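Local coordinates for protein diol-dehydratase (Roseburia inulinivorans, PDB 5I2A) that dehydrates 1,2-propanediol independently of vitamin B12, probably by means of a glycyl radical, at residues T551-F556 / G687-G692; P444-G449 / G545-F550; W450-F455 / G692-S697; A513-H518 / K682-G687. All coordinates share one frame; numbering follows the deposited sequence.

In the fold
Contacts 1 and 2 are parallel pairings on opposite ends of strand 548-556: residues 545-550 meet 444-449, and 551-556 meet 687-692, with centres 15 Å apart. Contact 3 shares G692 with contact 1, its centre only 8 Å away, and lies nearest the middle of the chain. Its D452 and Y694 border a bound 1,2-ethanediol, a vicinal diol like 1,2-propanediol, consistent with this being the substrate pocket. Contact 4 sits farther out, about 17 Å from contact 3 between centres, and packs against the second subunit. R685 of contact 4 ties the group together: its NH1 forms a salt bridge with D448 of contact 2, while its guanidinium meets W450 by cation-pi.

Contact 1: residues T551-F556 / G687-G692; sequences TGPQGF and GMYQAG
T551 covers one face of the Y689 ring, with CB 3.5 Å from the centroid and almost on the ring normal, a CH-pi contact over the centre. Its methyl CG2 reaches 3.3 Å from Y689 CE2, whereas P553 CG stands near the ring plane, at the edge. Replacing Y689 with an alanine would probably open a gap beside T551 and P553 and leave N512 without its hydroxyl partner. The backbones run parallel: T551 N donates to M688 O, and Q690 N to T551 O at 2.9 Å. Further on, G692 makes a second, single bridge, giving its N-H to P553 O at 3.1 Å in a nearly straight bond (173°) and accepting G555 N at its own O. Bent at chi2 (42°), Q554 curls back to lay OE1 3.0 Å from G692 CA, while NE2 bonds G552 O within its own segment at 2.9 Å. Beyond the contact OE1 is held by N751 and NE2 also by D452, so both ends of this buried amide are satisfied. Helix 489-521 packs on Y689 and P553, helix 661-678 covers A691 and P553, and strand 454-457 flanks strand 548-556 through backbone bonds to Q554.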
loop_
_atom_site.group_PDB
_atom_site.type_symbol
_atom_site.label_atom_id
_atom_site.label_comp_id
_atom_site.label_asym_id
_atom_site.label_seq_id
_atom_site.Cartn_x
_atom_site.Cartn_y
_atom_site.Cartn_z
ATOM N N THR A 551 20.212 -0.577 -3.333
ATOM C CA THR A 551 19.926 -1.271 -4.574
ATOM C C THR A 551 21.250 -1.410 -5.333
ATOM O O THR A 551 21.971 -0.431 -5.522
ATOM C CB THR A 551 18.867 -0.526 -5.426
ATOM O OG1 THR A 551 17.684 -0.316 -4.646
ATOM C CG2 THR A 551 18.513 -1.341 -6.667
ATOM N N GLY A 552 21.572 -2.627 -5.760
ATOM C CA GLY A 552 22.883 -2.908 -6.332
ATOM C C GLY A 552 22.806 -3.523 -7.723
ATOM O O GLY A 552 22.627 -4.735 -7.860
ATOM N N PRO A 553 22.910 -2.685 -8.766
ATOM C CA PRO A 553 22.916 -3.147 -10.159
ATOM C C PRO A 553 24.331 -3.211 -10.749
ATOM O O PRO A 553 25.183 -2.380 -10.410
ATOM C CB PRO A 553 22.063 -2.084 -10.869
ATOM C CG PRO A 553 22.429 -0.808 -10.135
ATOM C CD PRO A 553 22.801 -1.216 -8.688
ATOM N N GLN A 554 24.562 -4.179 -11.635
ATOM C CA GLN A 554 25.905 -4.519 -12.107
ATOM C C GLN A 554 26.263 -3.995 -13.504
ATOM O O GLN A 554 25.492 -4.159 -14.453
ATOM C CB GLN A 554 26.076 -6.035 -12.103
ATOM C CG GLN A 554 26.401 -6.623 -10.749
ATOM C CD GLN A 554 25.580 -6.004 -9.627
ATOM O OE1 GLN A 554 26.029 -5.068 -8.973
ATOM N NE2 GLN A 554 24.382 -6.524 -9.401
ATOM N N GLY A 555 27.443 -3.393 -13.616
ATOM C CA GLY A 555 27.964 -2.917 -14.885
ATOM C C GLY A 555 28.835 -3.948 -15.598
ATOM O O GLY A 555 29.765 -4.512 -15.016
ATOM N N PHE A 556 28.520 -4.197 -16.865
ATOM C CA PHE A 556 29.223 -5.191 -17.666
ATOM C C PHE A 556 30.108 -4.556 -18.720
ATOM O O PHE A 556 29.683 -3.640 -19.409
ATOM C CB PHE A 556 28.225 -6.108 -18.380
ATOM C CG PHE A 556 27.557 -7.132 -17.491
ATOM C CD1 PHE A 556 26.684 -6.748 -16.492
ATOM C CD2 PHE A 556 27.769 -8.494 -17.706
ATOM C CE1 PHE A 556 26.049 -7.696 -15.699
ATOM C CE2 PHE A 556 27.132 -9.452 -16.927
ATOM C CZ PHE A 556 26.277 -9.049 -15.918
ATOM N N GLY A 687 16.865 4.023 0.901
ATOM C CA GLY A 687 18.300 3.858 0.787
ATOM C C GLY A 687 18.860 4.307 -0.559
ATOM O O GLY A 687 18.153 4.889 -1.381
ATOM N N MET A 688 20.142 4.039 -0.765
ATOM C CA MET A 688 20.866 4.507 -1.935
ATOM C C MET A 688 21.200 3.358 -2.877
ATOM O O MET A 688 21.372 2.210 -2.455
ATOM C CB MET A 688 22.166 5.206 -1.530
ATOM C CG MET A 688 21.999 6.370 -0.532
ATOM S SD MET A 688 20.963 7.726 -1.160
ATOM C CE MET A 688 21.887 8.242 -2.623
ATOM N N TYR A 689 21.323 3.689 -4.147
ATOM C CA TYR A 689 21.942 2.795 -5.097
ATOM C C TYR A 689 23.455 2.747 -4.859
ATOM O O TYR A 689 24.054 3.707 -4.372
ATOM C CB TYR A 689 21.640 3.248 -6.525
ATOM C CG TYR A 689 20.295 2.787 -7.019
ATOM C CD1 TYR A 689 19.113 3.306 -6.488
ATOM C CD2 TYR A 689 20.204 1.829 -8.013
ATOM C CE1 TYR A 689 17.878 2.862 -6.932
ATOM C CE2 TYR A 689 18.982 1.399 -8.476
ATOM C CZ TYR A 689 17.824 1.900 -7.930
ATOM O OH TYR A 689 16.615 1.444 -8.399
ATOM N N GLN A 690 24.054 1.619 -5.200
ATOM C CA GLN A 690 25.500 1.480 -5.221
ATOM C C GLN A 690 25.859 0.475 -6.317
ATOM O O GLN A 690 25.315 -0.634 -6.353
ATOM C CB GLN A 690 26.048 1.038 -3.855
ATOM C CG GLN A 690 25.210 0.011 -3.115
ATOM C CD GLN A 690 25.903 -0.543 -1.864
ATOM O OE1 GLN A 690 26.835 0.064 -1.331
ATOM N NE2 GLN A 690 25.479 -1.728 -1.430
ATOM N N ALA A 691 26.734 0.879 -7.226
ATOM C CA ALA A 691 27.176 0.011 -8.315
ATOM C C ALA A 691 27.911 -1.240 -7.838
ATOM O O ALA A 691 28.675 -1.201 -6.867
ATOM C CB ALA A 691 28.087 0.793 -9.273
ATOM N N GLY A 692 27.669 -2.349 -8.528
ATOM C CA GLY A 692 28.577 -3.482 -8.511
ATOM C C GLY A 692 29.144 -3.692 -9.907
ATOM O O GLY A 692 28.620 -3.152 -10.889
#

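Contact 2: residues P444-G449 / G545-F550; sequences PGKTDG and GAIYNF
A short parallel beta pairing joins T447 and D448 to Y548 and N549, at the start of strand 548-556 in the mixed sheet of this PFL-like fold. Three backbone bonds make the ladder: Y548 N donates to K446 O (2.9 Å), D448 N to Y548 O (2.8 Å) and F550 N to D448 O (3.0 Å). All three are close to straight. Between them, T447 CA and N549 CA make CA-H...O contacts with Y548 O and D448 O. T447 and Y548 share one face of the sheet, where T447 OG1 lies 3.6 Å from Y548 CB; that hydroxyl has its own polar partner in V443 O. T447 also holds its methyl CG2 at the edge of the F550 ring, 4.0 Å from CD2. Alongside, I547 CG2 lies over the centre of one face of the Y548 ring, and the extended K446 chain runs outward past CD1 of I547. Both K446 NZ and Y548 OH end on the carboxylate of E429, which thus links the two segments from outside. On the other face, D448 has CG anti to the backbone N (chi1 -167°), a setting that carries its carboxylate to R685 for a salt bridge. Its CB rests on two groups of the opposite segment, the methyl of A546 and N549 OD1. The same N549 amide braces the turn leading into the strand: ND2 donates to A546 O at 2.9 Å, approaching from above the carbonyl plane.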
loop_
_atom_site.group_PDB
_atom_site.type_symbol
_atom_site.label_atom_id
_atom_site.label_comp_id
_atom_site.label_asym_id
_atom_site.label_seq_id
_atom_site.Cartn_x
_atom_site.Cartn_y
_atom_site.Cartn_z
ATOM N N PRO A 444 25.653 -8.080 8.176
ATOM C CA PRO A 444 24.630 -9.125 8.268
ATOM C C PRO A 444 23.564 -8.811 9.308
ATOM O O PRO A 444 23.867 -8.168 10.294
ATOM C CB PRO A 444 25.437 -10.375 8.684
ATOM C CG PRO A 444 26.597 -9.831 9.409
ATOM C CD PRO A 444 26.943 -8.517 8.726
ATOM N N GLY A 445 22.337 -9.243 9.056
ATOM C CA GLY A 445 21.251 -9.128 10.003
ATOM C C GLY A 445 20.662 -7.733 10.142
ATOM O O GLY A 445 19.843 -7.508 11.022
ATOM N N LYS A 446 21.076 -6.805 9.285
ATOM C CA LYS A 446 20.652 -5.409 9.387
ATOM C C LYS A 446 20.339 -4.763 8.036
ATOM O O LYS A 446 20.085 -3.557 7.962
ATOM C CB LYS A 446 21.744 -4.569 10.082
ATOM C CG LYS A 446 22.043 -4.977 11.528
ATOM C CD LYS A 446 23.032 -4.022 12.199
ATOM C CE LYS A 446 23.233 -4.402 13.657
ATOM N NZ LYS A 446 24.111 -3.433 14.363
ATOM N N THR A 447 20.373 -5.556 6.973
ATOM C CA THR A 447 20.410 -4.999 5.629
ATOM C C THR A 447 19.372 -5.610 4.686
ATOM O O THR A 447 19.118 -6.821 4.706
ATOM C CB THR A 447 21.831 -5.172 5.018
ATOM O OG1 THR A 447 22.802 -4.549 5.878
ATOM C CG2 THR A 447 21.931 -4.555 3.609
ATOM N N ASP A 448 18.755 -4.752 3.879
ATOM C CA ASP A 448 18.041 -5.192 2.678
ATOM C C ASP A 448 18.761 -4.552 1.487
ATOM O O ASP A 448 18.544 -3.381 1.176
ATOM C CB ASP A 448 16.571 -4.786 2.706
ATOM C CG ASP A 448 15.742 -5.506 1.632
ATOM O OD1 ASP A 448 15.723 -6.751 1.610
ATOM O OD2 ASP A 448 15.099 -4.827 0.809
ATOM N N GLY A 449 19.631 -5.315 0.842
ATOM C CA GLY A 449 20.626 -4.729 -0.032
ATOM C C GLY A 449 20.356 -4.805 -1.517
ATOM O O GLY A 449 21.004 -4.097 -2.284
ATOM N N GLY A 545 11.817 -1.556 6.639
ATOM C CA GLY A 545 12.147 -1.953 7.998
ATOM C C GLY A 545 13.624 -2.163 8.343
ATOM O O GLY A 545 14.014 -2.004 9.507
ATOM N N ALA A 546 14.442 -2.532 7.358
ATOM C CA ALA A 546 15.872 -2.768 7.598
ATOM C C ALA A 546 16.587 -1.477 7.933
ATOM O O ALA A 546 16.229 -0.408 7.436
ATOM C CB ALA A 546 16.550 -3.417 6.378
ATOM N N ILE A 547 17.626 -1.583 8.747
ATOM C CA ILE A 547 18.457 -0.427 9.043
ATOM C C ILE A 547 19.162 0.064 7.784
ATOM O O ILE A 547 19.160 1.243 7.495
ATOM C CB ILE A 547 19.487 -0.747 10.129
ATOM C CG1 ILE A 547 18.759 -1.037 11.445
ATOM C CG2 ILE A 547 20.485 0.418 10.287
ATOM C CD1 ILE A 547 19.696 -1.465 12.556
ATOM N N TYR A 548 19.744 -0.850 7.022
ATOM C CA TYR A 548 20.476 -0.462 5.822
ATOM C C TYR A 548 19.713 -0.926 4.595
ATOM O O TYR A 548 19.278 -2.076 4.519
ATOM C CB TYR A 548 21.903 -1.039 5.839
ATOM C CG TYR A 548 22.697 -0.495 6.994
ATOM C CD1 TYR A 548 23.054 0.844 7.028
ATOM C CD2 TYR A 548 23.061 -1.298 8.065
ATOM C CE1 TYR A 548 23.753 1.375 8.083
ATOM C CE2 TYR A 548 23.775 -0.767 9.147
ATOM C CZ TYR A 548 24.111 0.574 9.142
ATOM O OH TYR A 548 24.803 1.138 10.189
ATOM N N ASN A 549 19.557 -0.018 3.644
ATOM C CA ASN A 549 18.810 -0.288 2.434
ATOM C C ASN A 549 19.585 0.143 1.215
ATOM O O ASN A 549 20.022 1.297 1.130
ATOM C CB ASN A 549 17.461 0.425 2.478
ATOM C CG ASN A 549 16.557 -0.153 3.523
ATOM O OD1 ASN A 549 15.987 -1.214 3.320
ATOM N ND2 ASN A 549 16.458 0.509 4.665
ATOM N N PHE A 550 19.776 -0.784 0.283
ATOM C CA PHE A 550 20.501 -0.471 -0.944
ATOM C C PHE A 550 19.782 -1.034 -2.163
ATOM O O PHE A 550 18.878 -1.863 -2.042
ATOM C CB PHE A 550 21.935 -1.030 -0.908
ATOM C CG PHE A 550 22.748 -0.573 0.287
ATOM C CD1 PHE A 550 23.248 0.716 0.355
ATOM C CD2 PHE A 550 23.036 -1.453 1.323
ATOM C CE1 PHE A 550 24.011 1.129 1.454
ATOM C CE2 PHE A 550 23.784 -1.051 2.421
ATOM C CZ PHE A 550 24.273 0.252 2.485
#

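Contact 3: residues W450-F455 / G692-S697; sequences WHDAAF and GLYPVS. With EDO (1,2-ethanediol), chain C.
The carbonyl oxygen H451 O is gripped by Y694 OH at 2.8 Å and, from outside the two segments, by N751 ND2. This meeting of the lead into strand 454-457 with the loop 692-697 lies near the middle of the PFL-like fold, beside a pocket holding a 1,2-ethanediol molecule that probably came from the crystallisation liquor. Y694 reaches across because CG is placed between its backbone N and carbonyl carbon (chi1 67°), and H451 O meets the ring at its edge. The phenol oxygen also presses on D452, with Y694 OH 3.1 Å from D452 CB, and the carboxylate is turned 58° from the ring plane. No bond joins D452 OD1 to that hydroxyl; OD1 is engaged by Q554, while D452 OD2 accepts EDO O2 at 2.6 Å. E440, H166, H283 and S284 hydrogen-bond to the same diol, which therefore sits in a strongly polar site; its likeness to the diol substrate is consistent with a substrate pocket. S697 touches Y818, neighbour of the predicted radical site G817. V696, whose CB points toward the other segment, adds the apolar part of the contact. F455 and V696 approach each other at about a right angle, the ring being further enclosed by F338 and F556. The touching atoms are V696 CG2 and F455 CZ, 3.7 Å apart.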
loop_
_atom_site.group_PDB
_atom_site.type_symbol
_atom_site.label_atom_id
_atom_site.label_comp_id
_atom_site.label_asym_id
_atom_site.label_seq_id
_atom_site.Cartn_x
_atom_site.Cartn_y
_atom_site.Cartn_z
ATOM N N TRP A 450 19.401 -5.647 -1.915
ATOM C CA TRP A 450 19.047 -5.792 -3.336
ATOM C C TRP A 450 20.319 -5.987 -4.156
ATOM O O TRP A 450 20.528 -5.328 -5.172
ATOM C CB TRP A 450 18.238 -4.569 -3.818
ATOM C CG TRP A 450 16.741 -4.766 -3.664
ATOM C CD1 TRP A 450 16.082 -5.168 -2.541
ATOM C CD2 TRP A 450 15.735 -4.573 -4.670
ATOM N NE1 TRP A 450 14.743 -5.250 -2.783
ATOM C CE2 TRP A 450 14.498 -4.893 -4.083
ATOM C CE3 TRP A 450 15.765 -4.160 -6.007
ATOM C CZ2 TRP A 450 13.289 -4.811 -4.784
ATOM C CZ3 TRP A 450 14.562 -4.083 -6.712
ATOM C CH2 TRP A 450 13.346 -4.421 -6.103
ATOM N N HIS A 451 21.179 -6.894 -3.688
ATOM C CA HIS A 451 22.558 -6.926 -4.158
ATOM C C HIS A 451 22.752 -7.412 -5.601
ATOM O O HIS A 451 23.852 -7.314 -6.132
ATOM C CB HIS A 451 23.411 -7.772 -3.207
ATOM C CG HIS A 451 23.575 -7.159 -1.847
ATOM N ND1 HIS A 451 24.399 -6.087 -1.617
ATOM C CD2 HIS A 451 22.989 -7.454 -0.662
ATOM C CE1 HIS A 451 24.344 -5.761 -0.335
ATOM N NE2 HIS A 451 23.500 -6.579 0.265
ATOM N N ASP A 452 21.706 -7.924 -6.244
ATOM C CA ASP A 452 21.811 -8.191 -7.678
ATOM C C ASP A 452 20.543 -7.748 -8.418
ATOM O O ASP A 452 19.798 -8.566 -8.954
ATOM C CB ASP A 452 22.093 -9.665 -7.938
ATOM C CG ASP A 452 22.563 -9.923 -9.373
ATOM O OD1 ASP A 452 22.784 -8.952 -10.132
ATOM O OD2 ASP A 452 22.719 -11.099 -9.735
ATOM N N ALA A 453 20.334 -6.436 -8.451
ATOM C CA ALA A 453 19.066 -5.852 -8.886
ATOM C C ALA A 453 18.894 -5.809 -10.400
ATOM O O ALA A 453 17.766 -5.765 -10.883
ATOM C CB ALA A 453 18.917 -4.436 -8.307
ATOM N N ALA A 454 20.006 -5.804 -11.134
ATOM C CA ALA A 454 19.973 -5.735 -12.599
ATOM C C ALA A 454 21.344 -5.968 -13.197
ATOM O O ALA A 454 22.377 -5.840 -12.527
ATOM C CB ALA A 454 19.417 -4.361 -13.099
ATOM N N PHE A 455 21.326 -6.311 -14.477
ATOM C CA PHE A 455 22.523 -6.419 -15.286
ATOM C C PHE A 455 22.503 -5.277 -16.306
ATOM O O PHE A 455 21.551 -5.159 -17.084
ATOM C CB PHE A 455 22.567 -7.768 -16.007
ATOM C CG PHE A 455 22.637 -8.974 -15.093
ATOM C CD1 PHE A 455 23.305 -8.922 -13.884
ATOM C CD2 PHE A 455 22.054 -10.178 -15.480
ATOM C CE1 PHE A 455 23.391 -10.045 -13.061
ATOM C CE2 PHE A 455 22.125 -11.308 -14.660
ATOM C CZ PHE A 455 22.794 -11.239 -13.450
ATOM N N GLY A 692 27.669 -2.349 -8.528
ATOM C CA GLY A 692 28.577 -3.482 -8.511
ATOM C C GLY A 692 29.144 -3.692 -9.907
ATOM O O GLY A 692 28.620 -3.152 -10.889
ATOM N N LEU A 693 30.219 -4.467 -9.995
ATOM C CA LEU A 693 30.848 -4.800 -11.263
ATOM C C LEU A 693 31.172 -6.296 -11.269
ATOM O O LEU A 693 32.291 -6.712 -10.985
ATOM C CB LEU A 693 32.110 -3.960 -11.496
ATOM C CG LEU A 693 31.915 -2.438 -11.513
ATOM C CD1 LEU A 693 33.228 -1.694 -11.353
ATOM C CD2 LEU A 693 31.181 -1.987 -12.764
ATOM N N TYR A 694 30.168 -7.096 -11.587
ATOM C CA TYR A 694 30.337 -8.534 -11.668
ATOM C C TYR A 694 29.328 -9.105 -12.656
ATOM O O TYR A 694 28.324 -8.466 -12.950
ATOM C CB TYR A 694 30.192 -9.184 -10.293
ATOM C CG TYR A 694 28.819 -9.138 -9.634
ATOM C CD1 TYR A 694 27.833 -10.060 -9.975
ATOM C CD2 TYR A 694 28.543 -8.232 -8.602
ATOM C CE1 TYR A 694 26.615 -10.062 -9.343
ATOM C CE2 TYR A 694 27.302 -8.235 -7.945
ATOM C CZ TYR A 694 26.344 -9.148 -8.329
ATOM O OH TYR A 694 25.117 -9.185 -7.711
ATOM N N PRO A 695 29.620 -10.288 -13.201
ATOM C CA PRO A 695 28.811 -10.745 -14.338
ATOM C C PRO A 695 27.901 -11.952 -14.118
ATOM O O PRO A 695 27.058 -12.188 -14.981
ATOM C CB PRO A 695 29.877 -11.114 -15.360
ATOM C CG PRO A 695 30.937 -11.756 -14.496
ATOM C CD PRO A 695 30.942 -10.943 -13.187
ATOM N N VAL A 696 28.063 -12.687 -13.020
ATOM C CA VAL A 696 27.459 -14.015 -12.883
ATOM C C VAL A 696 27.808 -14.773 -14.174
ATOM O O VAL A 696 28.973 -14.785 -14.543
ATOM C CB VAL A 696 25.949 -13.970 -12.607
ATOM C CG1 VAL A 696 25.502 -15.292 -11.955
ATOM C CG2 VAL A 696 25.627 -12.812 -11.656
ATOM N N SER A 697 26.849 -15.359 -14.893
ATOM C CA SER A 697 27.215 -15.941 -16.186
ATOM C C SER A 697 26.638 -15.117 -17.345
ATOM O O SER A 697 26.639 -15.555 -18.495
ATOM C CB SER A 697 26.756 -17.408 -16.293
ATOM O OG SER A 697 25.346 -17.543 -16.387
HETATM C C1 EDO C . 24.632 -12.610 -7.051
HETATM O O1 EDO C . 24.223 -12.353 -5.710
HETATM C C2 EDO C . 23.600 -13.556 -7.674
HETATM O O2 EDO C . 22.324 -12.912 -7.865
#

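Contact 4: residues A513-H518 / K682-G687; sequences AIDYAH and KNPRGG
D515, P684 and Y516 carry most of the contact between helix 489-521 and the type I turn N683-G686. D515 points from the helix at the turn and is taken side-on by R685. R685 NE donates to D515 OD1 at 2.9 Å, on its syn lone pair, and R685 NH2 to D515 OD2 at 2.8 Å; a weak third bond runs from NE to OD2. Carboxylate and guanidinium are nearly coplanar, 29° apart, and the bend of the arginine chain at chi3 (-64°) swings its edge round to the acid. P684, just before R685, wedges between the two helix residues: its CD comes 3.3 Å from D515 OD2, and its CG lies over one face of the Y516 ring, 3.8 Å from the centroid and offset toward the rim. Y516 OH bonds A198 O of the second subunit, so this tyrosine links the turn to the dimer interface. N683 fixes the shape of the turn. Its OD1 accepts R685 N, making an Asx turn, and also G687 N, each at 3.0 Å and from opposite faces of the amide plane. A leucine in place of R685 would probably leave the buried carboxylates of D515 and D448 without their cation and the W450 ring without its charged partner. Since R685 also reaches D448 and gives NH2 to F550 O, one guanidinium answers two acids, which would favour both remaining ionised and would pin helix, turn and sheet strand together electrostatically.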
loop_
_atom_site.group_PDB
_atom_site.type_symbol
_atom_site.label_atom_id
_atom_site.label_comp_id
_atom_site.label_asym_id
_atom_site.label_seq_id
_atom_site.Cartn_x
_atom_site.Cartn_y
_atom_site.Cartn_z
ATOM N N ALA A 513 10.502 0.441 -9.770
ATOM C CA ALA A 513 9.177 -0.100 -10.084
ATOM C C ALA A 513 8.982 -1.503 -9.492
ATOM O O ALA A 513 7.952 -1.798 -8.897
ATOM C CB ALA A 513 8.955 -0.128 -11.603
ATOM N N ILE A 514 9.983 -2.361 -9.655
ATOM C CA ILE A 514 9.919 -3.711 -9.103
ATOM C C ILE A 514 9.918 -3.663 -7.561
ATOM O O ILE A 514 9.253 -4.454 -6.914
ATOM C CB ILE A 514 11.083 -4.563 -9.648
ATOM C CG1 ILE A 514 10.925 -4.716 -11.165
ATOM C CG2 ILE A 514 11.150 -5.946 -8.966
ATOM C CD1 ILE A 514 12.185 -5.216 -11.893
ATOM N N ASP A 515 10.639 -2.697 -7.003
ATOM C CA ASP A 515 10.697 -2.450 -5.560
ATOM C C ASP A 515 9.298 -2.178 -5.000
ATOM O O ASP A 515 8.888 -2.795 -4.018
ATOM C CB ASP A 515 11.645 -1.267 -5.279
ATOM C CG ASP A 515 12.406 -1.395 -3.947
ATOM O OD1 ASP A 515 11.902 -2.010 -2.983
ATOM O OD2 ASP A 515 13.521 -0.837 -3.870
ATOM N N TYR A 516 8.562 -1.273 -5.647
ATOM C CA TYR A 516 7.182 -0.996 -5.254
ATOM C C TYR A 516 6.354 -2.255 -5.317
ATOM O O TYR A 516 5.570 -2.504 -4.421
ATOM C CB TYR A 516 6.539 0.099 -6.131
ATOM C CG TYR A 516 6.951 1.473 -5.680
ATOM C CD1 TYR A 516 6.590 1.942 -4.411
ATOM C CD2 TYR A 516 7.738 2.282 -6.484
ATOM C CE1 TYR A 516 6.993 3.193 -3.963
ATOM C CE2 TYR A 516 8.149 3.533 -6.050
ATOM C CZ TYR A 516 7.771 3.984 -4.793
ATOM O OH TYR A 516 8.175 5.225 -4.374
ATOM N N ALA A 517 6.547 -3.060 -6.361
ATOM C CA ALA A 517 5.748 -4.276 -6.491
ATOM C C ALA A 517 5.985 -5.234 -5.310
ATOM O O ALA A 517 5.025 -5.749 -4.734
ATOM C CB ALA A 517 6.028 -4.977 -7.829
ATOM N N HIS A 518 7.243 -5.453 -4.921
ATOM C CA HIS A 518 7.503 -6.300 -3.750
ATOM C C HIS A 518 6.943 -5.692 -2.453
ATOM O O HIS A 518 6.381 -6.413 -1.625
ATOM C CB HIS A 518 9.003 -6.601 -3.600
ATOM C CG HIS A 518 9.505 -7.596 -4.608
ATOM N ND1 HIS A 518 9.305 -8.954 -4.474
ATOM C CD2 HIS A 518 10.144 -7.428 -5.790
ATOM C CE1 HIS A 518 9.802 -9.576 -5.526
ATOM N NE2 HIS A 518 10.323 -8.675 -6.337
ATOM N N LYS A 682 18.231 7.009 -5.389
ATOM C CA LYS A 682 17.621 6.472 -4.181
ATOM C C LYS A 682 16.526 5.480 -4.516
ATOM O O LYS A 682 15.978 5.502 -5.612
ATOM C CB LYS A 682 17.051 7.596 -3.317
ATOM C CG LYS A 682 18.063 8.670 -2.972
ATOM C CD LYS A 682 17.405 9.820 -2.231
ATOM C CE LYS A 682 18.378 10.973 -2.020
ATOM N NZ LYS A 682 17.739 12.117 -1.303
ATOM N N ASN A 683 16.198 4.616 -3.565
ATOM C CA ASN A 683 15.179 3.601 -3.797
ATOM C C ASN A 683 14.000 3.837 -2.862
ATOM O O ASN A 683 14.113 4.645 -1.945
ATOM C CB ASN A 683 15.777 2.184 -3.632
ATOM C CG ASN A 683 16.318 1.914 -2.237
ATOM O OD1 ASN A 683 15.688 2.238 -1.236
ATOM N ND2 ASN A 683 17.510 1.295 -2.172
ATOM N N PRO A 684 12.868 3.144 -3.095
ATOM C CA PRO A 684 11.667 3.405 -2.289
ATOM C C PRO A 684 11.751 2.895 -0.858
ATOM O O PRO A 684 10.839 3.170 -0.079
ATOM C CB PRO A 684 10.558 2.655 -3.053
ATOM C CG PRO A 684 11.087 2.513 -4.428
ATOM C CD PRO A 684 12.549 2.289 -4.252
ATOM N N ARG A 685 12.815 2.169 -0.518
ATOM C CA ARG A 685 13.007 1.709 0.856
ATOM C C ARG A 685 13.825 2.722 1.668
ATOM O O ARG A 685 14.216 2.435 2.800
ATOM C CB ARG A 685 13.693 0.322 0.886
ATOM C CG ARG A 685 12.736 -0.873 0.688
ATOM C CD ARG A 685 13.467 -2.145 0.242
ATOM N NE ARG A 685 14.070 -1.964 -1.072
ATOM C CZ ARG A 685 15.372 -1.965 -1.318
ATOM N NH1 ARG A 685 16.242 -2.179 -0.334
ATOM N NH2 ARG A 685 15.802 -1.750 -2.551
ATOM N N GLY A 686 14.085 3.895 1.097
ATOM C CA GLY A 686 14.810 4.940 1.818
ATOM C C GLY A 686 16.327 4.820 1.821
ATOM O O GLY A 686 17.006 5.442 2.633
ATOM N N GLY A 687 16.865 4.023 0.901
ATOM C CA GLY A 687 18.300 3.858 0.787
ATOM C C GLY A 687 18.860 4.307 -0.559
ATOM O O GLY A 687 18.153 4.889 -1.381
#